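Local coordinates for uncharacterized protein (Bacteroides eggerthii, PDB 4FTD), which is of unknown function but joins an immunoglobulin-like module to a six-bladed beta-propeller and may take part in carbohydrate metabolism, at residues Ser142-His147 and Gly195-Gly200; Asn199-Leu204 and Tyr219-Thr224. All blocks are in the same frame, centred on the assembly; numbering follows the deposited sequence.

Contact 1: Ser142-His147 and Gly195-Gly200; sequences SYDGEH and GALING
S142 turns its hydroxyl anti to the backbone N (chi1 -180°) and so sends OG across to the backbone of L197, while L197, with CG anti to its carbonyl carbon (chi1 -82°), lays CD1 between D144 and H147. The L197 N-H meets S142 OG at 3.1 Å and almost straight, 176° at the hydrogen. Water 1 donates both to S142 OG and to L197 O, so the hydroxyl and a water between them take up both backbone polar groups of L197. D415 hydrogen-bonds to S142 OG as well and also accepts from Y143 N, fixing the serine from outside the pair. L197 CD1 lies 3.3 Å from H147 O and 4.0 Å from H147 CB. The L197 and D144 side chains cross at about a right angle, with L197 CD1 3.9 Å from D144 CG. That carboxylate closes the turn 144-147: OD1 takes H147 N at 2.9 Å nearly along its C-O axis and E146 N from above the carboxylate plane, an Asx turn within an Asx motif. OD2 reaches the other way, through water 2, to G200 N. An alanine in place of D144 would probably leave the N-H groups of E146 and H147 without their shared acceptor, free the turn to shift and break the water link to G200. Segments 142-147 and 195-200, on the first strands of neighbouring propeller blades, thus meet through one direct hydrogen bond, two water bridges and a leucine packed against a turn, polar links beside an apolar contact.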
ATOM      1  N   SER A 142      12.977   6.579   3.501  1.00 37.15           N
ATOM      2  CA  SER A 142      12.456   5.248   3.665  1.00 38.85           C
ATOM      3  C   SER A 142      11.745   5.161   5.046  1.00 39.15           C
ATOM      4  O   SER A 142      11.937   6.013   5.888  1.00 39.93           O
ATOM      5  CB  SER A 142      13.596   4.227   3.541  1.00 37.02           C
ATOM      6  OG  SER A 142      13.150   2.878   3.688  1.00 40.47           O
ATOM      7  N   TYR A 143      10.879   4.176   5.208  1.00 35.59           N
ATOM      8  CA  TYR A 143      10.007   4.041   6.387  1.00 38.57           C
ATOM      9  C   TYR A 143       9.806   2.585   6.718  1.00 43.12           C
ATOM     10  O   TYR A 143       9.713   1.782   5.832  1.00 37.93           O
ATOM     11  CB  TYR A 143       8.684   4.703   6.083  1.00 41.34           C
ATOM     12  CG  TYR A 143       7.467   4.298   6.914  1.00 42.50           C
ATOM     13  CD1 TYR A 143       6.623   3.265   6.482  1.00 44.24           C
ATOM     14  CD2 TYR A 143       7.096   5.004   8.039  1.00 38.94           C
ATOM     15  CE1 TYR A 143       5.493   2.913   7.187  1.00 44.80           C
ATOM     16  CE2 TYR A 143       5.926   4.672   8.741  1.00 41.71           C
ATOM     17  CZ  TYR A 143       5.147   3.619   8.296  1.00 45.01           C
ATOM     18  OH  TYR A 143       4.042   3.251   8.953  1.00 45.26           O
ATOM     19  N   ASP A 144       9.761   2.244   7.988  1.00 41.63           N
ATOM     20  CA  ASP A 144       9.489   0.884   8.407  1.00 47.56           C
ATOM     21  C   ASP A 144       8.459   0.788   9.542  1.00 49.18           C
ATOM     22  O   ASP A 144       8.369  -0.239  10.163  1.00 47.42           O
ATOM     23  CB  ASP A 144      10.791   0.212   8.838  1.00 42.88           C
ATOM     24  CG  ASP A 144      11.398   0.830  10.081  1.00 45.85           C
ATOM     25  OD1 ASP A 144      10.839   1.790  10.662  1.00 42.70           O
ATOM     26  OD2 ASP A 144      12.478   0.370  10.455  1.00 43.77           O
ATOM     27  N   GLY A 145       7.749   1.869   9.854  1.00 45.86           N
ATOM     28  CA  GLY A 145       6.758   1.865  10.931  1.00 49.25           C
ATOM     29  C   GLY A 145       7.281   2.473  12.218  1.00 45.53           C
ATOM     30  O   GLY A 145       6.520   3.032  12.977  1.00 48.59           O
ATOM     31  N   GLU A 146       8.579   2.344  12.465  1.00 43.29           N
ATOM     32  CA  GLU A 146       9.209   2.838  13.682  1.00 47.76           C
ATOM     33  C   GLU A 146       9.927   4.155  13.384  1.00 44.50           C
ATOM     34  O   GLU A 146       9.835   5.079  14.167  1.00 46.05           O
ATOM     35  CB  GLU A 146      10.165   1.789  14.229  1.00 51.09           C
ATOM     36  CG  GLU A 146      10.796   2.194  15.549  1.00 56.55           C
ATOM     37  CD  GLU A 146      11.805   1.186  16.099  1.00 70.17           C
ATOM     38  OE1 GLU A 146      12.309   0.317  15.337  1.00 76.49           O
ATOM     39  OE2 GLU A 146      12.101   1.281  17.313  1.00 72.62           O
ATOM     40  N   HIS A 147      10.659   4.222  12.261  1.00 41.18           N
ATOM     41  CA  HIS A 147      11.315   5.452  11.849  1.00 40.36           C
ATOM     42  C   HIS A 147      11.057   5.795  10.388  1.00 40.33           C
ATOM     43  O   HIS A 147      10.747   4.939   9.593  1.00 40.05           O
ATOM     44  CB  HIS A 147      12.840   5.333  11.965  1.00 41.93           C
ATOM     45  CG  HIS A 147      13.331   5.074  13.352  1.00 42.33           C
ATOM     46  ND1 HIS A 147      13.669   3.813  13.791  1.00 46.46           N
ATOM     47  CD2 HIS A 147      13.544   5.911  14.389  1.00 41.94           C
ATOM     48  CE1 HIS A 147      14.092   3.896  15.039  1.00 47.47           C
ATOM     49  NE2 HIS A 147      14.020   5.155  15.425  1.00 46.25           N
ATOM     50  N   GLY A 195      19.124   5.057   0.012  1.00 33.99           N
ATOM     51  CA  GLY A 195      19.278   4.187   1.173  1.00 30.20           C
ATOM     52  C   GLY A 195      17.939   3.543   1.488  1.00 32.37           C
ATOM     53  O   GLY A 195      16.957   3.800   0.793  1.00 36.32           O
ATOM     54  N   ALA A 196      17.880   2.832   2.592  1.00 34.19           N
ATOM     55  CA  ALA A 196      16.680   2.111   2.962  1.00 34.64           C
ATOM     56  C   ALA A 196      16.795   1.702   4.433  1.00 34.16           C
ATOM     57  O   ALA A 196      17.889   1.446   4.959  1.00 39.99           O
ATOM     58  CB  ALA A 196      16.518   0.870   2.059  1.00 39.91           C
ATOM     59  N   LEU A 197      15.632   1.571   5.043  1.00 34.51           N
ATOM     60  CA  LEU A 197      15.414   0.933   6.321  1.00 39.53           C
ATOM     61  C   LEU A 197      14.856  -0.476   6.048  1.00 39.17           C
ATOM     62  O   LEU A 197      13.841  -0.636   5.390  1.00 40.56           O
ATOM     63  CB  LEU A 197      14.395   1.718   7.121  1.00 39.27           C
ATOM     64  CG  LEU A 197      14.791   2.925   7.905  1.00 48.29           C
ATOM     65  CD1 LEU A 197      13.532   3.656   8.445  1.00 43.89           C
ATOM     66  CD2 LEU A 197      15.708   2.500   9.044  1.00 53.12           C
ATOM     67  N   ILE A 198      15.557  -1.499   6.503  1.00 41.45           N
ATOM     68  CA  ILE A 198      15.199  -2.890   6.246  1.00 46.41           C
ATOM     69  C   ILE A 198      15.613  -3.698   7.465  1.00 44.45           C
ATOM     70  O   ILE A 198      16.767  -3.626   7.880  1.00 41.45           O
ATOM     71  CB  ILE A 198      15.907  -3.450   5.016  1.00 51.08           C
ATOM     72  CG1 ILE A 198      15.601  -2.553   3.796  1.00 55.97           C
ATOM     73  CG2 ILE A 198      15.413  -4.870   4.732  1.00 50.43           C
ATOM     74  CD1 ILE A 198      16.083  -3.074   2.488  1.00 43.04           C
ATOM     75  N   ASN A 199      14.669  -4.457   8.028  1.00 44.22           N
ATOM     76  CA  ASN A 199      14.921  -5.348   9.171  1.00 42.07           C
ATOM     77  C   ASN A 199      15.447  -4.607  10.368  1.00 43.98           C
ATOM     78  O   ASN A 199      16.203  -5.135  11.149  1.00 46.82           O
ATOM     79  CB  ASN A 199      15.887  -6.514   8.774  1.00 48.60           C
ATOM     80  CG  ASN A 199      15.349  -7.380   7.635  1.00 52.88           C
ATOM     81  OD1 ASN A 199      14.161  -7.684   7.594  1.00 52.09           O
ATOM     82  ND2 ASN A 199      16.227  -7.790   6.713  1.00 52.68           N
ATOM     83  N   GLY A 200      15.070  -3.349  10.525  1.00 41.12           N
ATOM     84  CA  GLY A 200      15.624  -2.542  11.604  1.00 41.84           C
ATOM     85  C   GLY A 200      17.044  -1.996  11.372  1.00 44.60           C
ATOM     86  O   GLY A 200      17.607  -1.397  12.275  1.00 50.61           O
TER
HETATM   87  O   HOH W   1      12.710  -0.141   2.739  1.00 46.05           O
HETATM   88  O   HOH W   2      13.357  -1.816   9.006  1.00 48.69           O

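Contact 2: Asn199-Leu204 and Tyr219-Thr224; sequences NGHVYL and YWETPT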
ATOM      1  N   ASN A 199      14.669  -4.457   8.028  1.00 44.22           N
ATOM      2  CA  ASN A 199      14.921  -5.348   9.171  1.00 42.07           C
ATOM      3  C   ASN A 199      15.447  -4.607  10.368  1.00 43.98           C
ATOM      4  O   ASN A 199      16.203  -5.135  11.149  1.00 46.82           O
ATOM      5  CB  ASN A 199      15.887  -6.514   8.774  1.00 48.60           C
ATOM      6  CG  ASN A 199      15.349  -7.380   7.635  1.00 52.88           C
ATOM      7  OD1 ASN A 199      14.161  -7.684   7.594  1.00 52.09           O
ATOM      8  ND2 ASN A 199      16.227  -7.790   6.713  1.00 52.68           N
ATOM      9  N   GLY A 200      15.070  -3.349  10.525  1.00 41.12           N
ATOM     10  CA  GLY A 200      15.624  -2.542  11.604  1.00 41.84           C
ATOM     11  C   GLY A 200      17.044  -1.996  11.372  1.00 44.60           C
ATOM     12  O   GLY A 200      17.607  -1.397  12.275  1.00 50.61           O
ATOM     13  N   HIS A 201      17.622  -2.240  10.195  1.00 43.38           N
ATOM     14  CA  HIS A 201      18.953  -1.759   9.850  1.00 42.05           C
ATOM     15  C   HIS A 201      18.857  -0.625   8.848  1.00 40.92           C
ATOM     16  O   HIS A 201      17.894  -0.537   8.101  1.00 44.19           O
ATOM     17  CB  HIS A 201      19.750  -2.887   9.183  1.00 43.34           C
ATOM     18  CG  HIS A 201      19.673  -4.181   9.920  1.00 45.91           C
ATOM     19  ND1 HIS A 201      19.984  -4.292  11.261  1.00 49.30           N
ATOM     20  CD2 HIS A 201      19.284  -5.407   9.521  1.00 49.75           C
ATOM     21  CE1 HIS A 201      19.790  -5.539  11.651  1.00 49.39           C
ATOM     22  NE2 HIS A 201      19.387  -6.242  10.609  1.00 49.32           N
ATOM     23  N   VAL A 202      19.895   0.199   8.794  1.00 39.66           N
ATOM     24  CA  VAL A 202      20.007   1.230   7.789  1.00 36.99           C
ATOM     25  C   VAL A 202      21.067   0.831   6.755  1.00 36.37           C
ATOM     26  O   VAL A 202      22.153   0.325   7.095  1.00 39.15           O
ATOM     27  CB  VAL A 202      20.367   2.582   8.401  1.00 47.84           C
ATOM     28  CG1 VAL A 202      20.481   3.634   7.297  1.00 41.10           C
ATOM     29  CG2 VAL A 202      19.327   2.941   9.453  1.00 42.74           C
ATOM     30  N   TYR A 203      20.709   1.031   5.492  1.00 35.48           N
ATOM     31  CA  TYR A 203      21.622   0.906   4.384  1.00 38.26           C
ATOM     32  C   TYR A 203      21.699   2.232   3.663  1.00 37.99           C
ATOM     33  O   TYR A 203      20.660   2.818   3.400  1.00 38.11           O
ATOM     34  CB  TYR A 203      21.087  -0.088   3.377  1.00 37.15           C
ATOM     35  CG  TYR A 203      21.055  -1.524   3.862  1.00 37.44           C
ATOM     36  CD1 TYR A 203      19.999  -1.988   4.674  1.00 39.38           C
ATOM     37  CD2 TYR A 203      22.067  -2.390   3.552  1.00 42.90           C
ATOM     38  CE1 TYR A 203      19.993  -3.312   5.147  1.00 40.81           C
ATOM     39  CE2 TYR A 203      22.040  -3.695   3.984  1.00 36.21           C
ATOM     40  CZ  TYR A 203      20.997  -4.148   4.773  1.00 41.30           C
ATOM     41  OH  TYR A 203      21.002  -5.427   5.276  1.00 41.99           O
ATOM     42  N   LEU A 204      22.902   2.672   3.305  1.00 34.57           N
ATOM     43  CA  LEU A 204      23.079   3.801   2.410  1.00 39.60           C
ATOM     44  C   LEU A 204      24.048   3.422   1.296  1.00 33.16           C
ATOM     45  O   LEU A 204      24.946   2.641   1.499  1.00 36.86           O
ATOM     46  CB  LEU A 204      23.618   5.031   3.142  1.00 36.62           C
ATOM     47  CG  LEU A 204      22.846   5.733   4.274  1.00 39.39           C
ATOM     48  CD1 LEU A 204      23.596   6.969   4.695  1.00 36.96           C
ATOM     49  CD2 LEU A 204      21.437   6.088   3.860  1.00 32.79           C
ATOM     50  N   TYR A 219      26.241   0.133   6.150  1.00 37.81           N
ATOM     51  CA  TYR A 219      25.286  -0.558   6.983  1.00 39.63           C
ATOM     52  C   TYR A 219      25.379  -0.108   8.437  1.00 38.02           C
ATOM     53  O   TYR A 219      26.493   0.002   8.988  1.00 40.39           O
ATOM     54  CB  TYR A 219      25.604  -2.069   6.903  1.00 37.09           C
ATOM     55  CG  TYR A 219      24.797  -2.999   7.820  1.00 37.41           C
ATOM     56  CD1 TYR A 219      23.580  -3.533   7.412  1.00 41.49           C
ATOM     57  CD2 TYR A 219      25.314  -3.433   9.031  1.00 39.03           C
ATOM     58  CE1 TYR A 219      22.876  -4.411   8.218  1.00 39.05           C
ATOM     59  CE2 TYR A 219      24.600  -4.298   9.843  1.00 41.46           C
ATOM     60  CZ  TYR A 219      23.379  -4.782   9.425  1.00 45.48           C
ATOM     61  OH  TYR A 219      22.651  -5.650  10.204  1.00 42.83           O
ATOM     62  N   TRP A 220      24.217   0.115   9.054  1.00 39.65           N
ATOM     63  CA  TRP A 220      24.096   0.394  10.470  1.00 41.28           C
ATOM     64  C   TRP A 220      23.206  -0.671  11.072  1.00 44.42           C
ATOM     65  O   TRP A 220      22.032  -0.815  10.670  1.00 40.92           O
ATOM     66  CB  TRP A 220      23.421   1.758  10.705  1.00 43.52           C
ATOM     67  CG  TRP A 220      24.318   2.908  10.460  1.00 39.20           C
ATOM     68  CD1 TRP A 220      24.953   3.673  11.407  1.00 41.36           C
ATOM     69  CD2 TRP A 220      24.648   3.470   9.198  1.00 37.58           C
ATOM     70  NE1 TRP A 220      25.709   4.641  10.801  1.00 40.79           N
ATOM     71  CE2 TRP A 220      25.520   4.555   9.440  1.00 38.75           C
ATOM     72  CE3 TRP A 220      24.321   3.143   7.869  1.00 34.85           C
ATOM     73  CZ2 TRP A 220      26.049   5.323   8.410  1.00 38.99           C
ATOM     74  CZ3 TRP A 220      24.844   3.924   6.852  1.00 38.63           C
ATOM     75  CH2 TRP A 220      25.694   4.990   7.126  1.00 36.51           C
ATOM     76  N   GLU A 221      23.747  -1.418  12.016  1.00 43.91           N
ATOM     77  CA  GLU A 221      22.996  -2.484  12.691  1.00 43.17           C
ATOM     78  C   GLU A 221      21.792  -1.911  13.424  1.00 47.55           C
ATOM     79  O   GLU A 221      20.677  -2.418  13.327  1.00 48.05           O
ATOM     80  CB  GLU A 221      23.930  -3.197  13.692  1.00 50.14           C
ATOM     81  CG  GLU A 221      23.319  -4.341  14.494  1.00 60.79           C
ATOM     82  CD  GLU A 221      23.098  -5.620  13.701  1.00 73.68           C
ATOM     83  OE1 GLU A 221      23.881  -5.934  12.760  1.00 72.73           O
ATOM     84  OE2 GLU A 221      22.138  -6.344  14.048  1.00 87.22           O
ATOM     85  N   THR A 222      22.051  -0.844  14.168  1.00 40.97           N
ATOM     86  CA  THR A 222      21.050  -0.099  14.897  1.00 50.59           C
ATOM     87  C   THR A 222      21.310   1.400  14.648  1.00 51.66           C
ATOM     88  O   THR A 222      22.400   1.775  14.223  1.00 50.25           O
ATOM     89  CB  THR A 222      21.180  -0.309  16.440  1.00 47.12           C
ATOM     90  OG1 THR A 222      22.286   0.459  16.933  1.00 48.57           O
ATOM     91  CG2 THR A 222      21.369  -1.784  16.839  1.00 47.10           C
ATOM     92  N   PRO A 223      20.354   2.269  15.008  1.00 51.22           N
ATOM     93  CA  PRO A 223      20.517   3.716  14.829  1.00 53.80           C
ATOM     94  C   PRO A 223      21.708   4.362  15.492  1.00 47.33           C
ATOM     95  O   PRO A 223      22.172   5.386  15.015  1.00 45.90           O
ATOM     96  CB  PRO A 223      19.242   4.276  15.458  1.00 57.21           C
ATOM     97  CG  PRO A 223      18.218   3.216  15.165  1.00 61.33           C
ATOM     98  CD  PRO A 223      18.963   1.929  15.381  1.00 65.33           C
ATOM     99  N   THR A 224      22.197   3.777  16.584  1.00 46.80           N
ATOM    100  CA  THR A 224      23.325   4.336  17.333  1.00 55.64           C
ATOM    101  C   THR A 224      24.642   3.602  17.011  1.00 50.49           C
ATOM    102  O   THR A 224      25.656   3.896  17.604  1.00 50.47           O
ATOM    103  CB  THR A 224      23.023   4.319  18.862  1.00 56.06           C
ATOM    104  OG1 THR A 224      22.672   2.999  19.257  1.00 61.66           O
ATOM    105  CG2 THR A 224      21.848   5.244  19.227  1.00 49.29           C
TER
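H201 and Y219 meet where the hydroxyl of Y219 sits over the centre of the imidazole, 3.1 Å above its plane; N199 O lies over the opposite face. The two ring planes are inclined at 45°. At the imidazole edge, ND1 donates to E221 O over 2.9 Å, nearly in the ring plane and on a carbonyl lone pair, which fixes the rotation of the histidine. Y219, its CG anti to the backbone N (chi1 174°), runs its side chain alongside that of Y203 and turns a ring edge to the Y203 face in a T-shaped pair, planes at 70° and centroids 5.4 Å apart, with CD1 3.7 Å from Y203 CZ. The Y219 hydroxyl donates to E221 OE1 at 2.9 Å, from above the carboxylate plane, and so ties the bent E221 side chain back to the edge of the Y219 ring; the nearby carboxylate might favour a protonated imidazole. V202 and W220 project from the face opposite Y203 and Y219, CB to CB 3.9 Å, and the indole reaches on to L204, whose CG is 3.7 Å from CZ3. An antiparallel register sets these pairs across from each other: V202 and W220 form the hydrogen-bonded pair, V202 N to W220 O at 3.0 Å and W220 N to V202 O, and Y203 faces Y219 as the non-hydrogen-bonded pair. Farther out, H279 O accepts from Y203 OH and D181 O from W220 NE1. The hairpin of strands 201-207 and 215-220 makes the middle of a four-stranded propeller blade, with 190-198 beside the first and 228-233 beside the second.

Contact 1 and contact 2 lie about 8 Å apart, centre to centre, on the same side of the chain's centre, and share N199 and G200, the turn between strands 190-198 and 201-207. Along the chain, 142-147 comes first, then 195-200, 199-204 and 219-224. The first contact runs between blades, from the sheet of strand 138-143 to that of 190-198; the second lies within the latter blade, between its second and third strands. A probable hydrogen bond from A196 N to Y203 O and packing of L197 CD2 on V202 CG2 connect them. Together they carry contacts from one propeller blade into the heart of the next.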